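Local coordinates for thiamine-biosynthesis protein ThiS (Geobacter metallireducens GS-15, PDB 3CWI), which probably serves as a ubiquitin-like sulfur carrier in thiamine biosynthesis, delivering sulfur as a thiocarboxylate on its C-terminal tail for thiazole formation, at residues 3-8 with 60-65. Numbering follows the deposited sequence.
Sequences LTVNGK and VEFLYF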
# COMPACT_ATOMS: atom_id res chain seq x y z
N LEU A 3 -10.67 -2.33 -2.75
CA LEU A 3 -9.65 -2.79 -1.81
C LEU A 3 -9.89 -2.13 -0.48
O LEU A 3 -10.70 -1.21 -0.36
CB LEU A 3 -8.24 -2.46 -2.31
CG LEU A 3 -7.81 -1.00 -2.43
CD1 LEU A 3 -6.30 -0.92 -2.57
CD2 LEU A 3 -8.50 -0.36 -3.62
N THR A 4 -9.21 -2.63 0.54
CA THR A 4 -9.33 -2.08 1.88
C THR A 4 -8.03 -1.33 2.15
O THR A 4 -6.95 -1.87 1.92
CB THR A 4 -9.51 -3.21 2.91
OG1 THR A 4 -10.63 -4.03 2.52
CG2 THR A 4 -9.77 -2.63 4.28
N VAL A 5 -8.13 -0.09 2.60
CA VAL A 5 -6.95 0.71 2.90
C VAL A 5 -7.07 1.18 4.34
O VAL A 5 -8.01 1.90 4.70
CB VAL A 5 -6.85 1.94 1.95
CG1 VAL A 5 -5.65 2.80 2.35
CG2 VAL A 5 -6.69 1.47 0.51
N ASN A 6 -6.12 0.76 5.17
CA ASN A 6 -6.12 1.10 6.60
C ASN A 6 -7.46 0.71 7.23
O ASN A 6 -8.04 1.46 8.02
CB ASN A 6 -5.86 2.59 6.81
CG ASN A 6 -4.48 3.00 6.35
OD1 ASN A 6 -3.52 2.26 6.53
ND2 ASN A 6 -4.38 4.20 5.79
N GLY A 7 -7.93 -0.47 6.85
CA GLY A 7 -9.18 -1.00 7.38
C GLY A 7 -10.47 -0.48 6.79
O GLY A 7 -11.54 -0.98 7.11
N LYS A 8 -10.38 0.52 5.91
CA LYS A 8 -11.59 1.09 5.34
C LYS A 8 -11.74 0.87 3.84
O LYS A 8 -10.76 0.77 3.10
CB LYS A 8 -11.65 2.57 5.67
CG LYS A 8 -11.71 2.84 7.17
CD LYS A 8 -13.02 2.32 7.78
CE LYS A 8 -13.18 2.76 9.23
NZ LYS A 8 -12.18 2.15 10.14
N VAL A 60 -4.53 -3.27 2.26
CA VAL A 60 -3.25 -2.60 2.43
C VAL A 60 -3.28 -1.68 3.63
O VAL A 60 -4.30 -1.07 3.94
CB VAL A 60 -2.88 -1.81 1.15
CG1 VAL A 60 -2.82 -2.75 -0.04
CG2 VAL A 60 -3.92 -0.72 0.89
N GLU A 61 -2.15 -1.60 4.33
CA GLU A 61 -2.05 -0.75 5.51
C GLU A 61 -0.79 0.10 5.43
O GLU A 61 0.27 -0.37 5.02
CB GLU A 61 -1.99 -1.61 6.76
CG GLU A 61 -3.16 -2.54 6.96
CD GLU A 61 -2.90 -3.55 8.05
OE1 GLU A 61 -2.09 -4.48 7.83
OE2 GLU A 61 -3.49 -3.41 9.14
N PHE A 62 -0.92 1.36 5.81
CA PHE A 62 0.21 2.28 5.81
C PHE A 62 0.52 2.62 7.26
O PHE A 62 -0.31 3.19 7.96
CB PHE A 62 -0.13 3.53 5.01
CG PHE A 62 -0.46 3.25 3.57
CD1 PHE A 62 0.47 2.62 2.75
CD2 PHE A 62 -1.70 3.57 3.04
CE1 PHE A 62 0.17 2.32 1.43
CE2 PHE A 62 -2.01 3.28 1.71
CZ PHE A 62 -1.08 2.65 0.91
N LEU A 63 1.72 2.25 7.70
CA LEU A 63 2.14 2.50 9.07
C LEU A 63 3.45 3.29 9.13
O LEU A 63 4.29 3.19 8.24
CB LEU A 63 2.31 1.17 9.81
CG LEU A 63 1.28 0.05 9.60
CD1 LEU A 63 1.68 -1.17 10.42
CD2 LEU A 63 -0.11 0.52 9.98
N TYR A 64 3.61 4.07 10.20
CA TYR A 64 4.82 4.87 10.38
C TYR A 64 5.43 4.58 11.74
O TYR A 64 4.81 4.81 12.77
CB TYR A 64 4.51 6.36 10.29
CG TYR A 64 3.88 6.81 9.00
CD1 TYR A 64 2.49 6.73 8.81
CD2 TYR A 64 4.66 7.31 7.96
CE1 TYR A 64 1.90 7.16 7.62
CE2 TYR A 64 4.08 7.74 6.77
CZ TYR A 64 2.71 7.66 6.61
OH TYR A 64 2.14 8.09 5.43
N PHE A 65 6.66 4.08 11.74
CA PHE A 65 7.35 3.78 12.98
C PHE A 65 8.41 4.83 13.31
O PHE A 65 9.23 5.18 12.47
CB PHE A 65 8.00 2.40 12.90
CG PHE A 65 7.01 1.28 12.74
CD1 PHE A 65 6.32 1.12 11.54
CD2 PHE A 65 6.76 0.40 13.79
CE1 PHE A 65 5.38 0.09 11.40
CE2 PHE A 65 5.83 -0.63 13.65
CZ PHE A 65 5.14 -0.78 12.45
O HOH W 1 -6.52 -2.47 5.15
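The parallel pairing of the first and last strands at the middle of the beta-grasp sheet, the ubiquitin-like fold of the ThiS family, joins T4, V5 and N6 to V60 and F62. Strand 3-5 and strand 60-63 run in the same direction, and V60 bonds to the residues before and after V5. Its N gives a hydrogen bond to T4 O (2.8 Å). Its O takes one from N6 N (2.9 Å). A water bound to G7 N donates to V60 O as well, so that carbonyl is gripped twice.

Beyond V5 the chain turns away from strand 60-63 and doubles back, through a type I' turn from V5 to K8, into the antiparallel edge strand 8-11. N6 sits in this turn with positive phi, yet its side chain carries the pairing one step further. With CG anti to its own carbonyl carbon (chi1 -65°), the amide reaches across to F62, where OD1 accepts the backbone N-H in the carbonyl plane, nearly straight at 175°. The side-chain amide thus replaces the backbone carbonyl that a continuing strand would have offered.

On the face of the sheet that carries V5, V60 and F62, the apolar side chains meet. V5 CG2 packs on V60 CG2 at 3.6 Å, and L3 CD1 approaches V60 CG2 more loosely, at 4.2 Å. V60 also rests on L39 of the adjacent strand 36-39 and on V54 of the small second sheet. The other V5 methyl, CG1, lies obliquely to the F62 ring, 3.7 Å from CE2, while N6 ND2 comes to the ring edge, 3.9 Å from F62 CD2, its amide plane turned 80° from the ring.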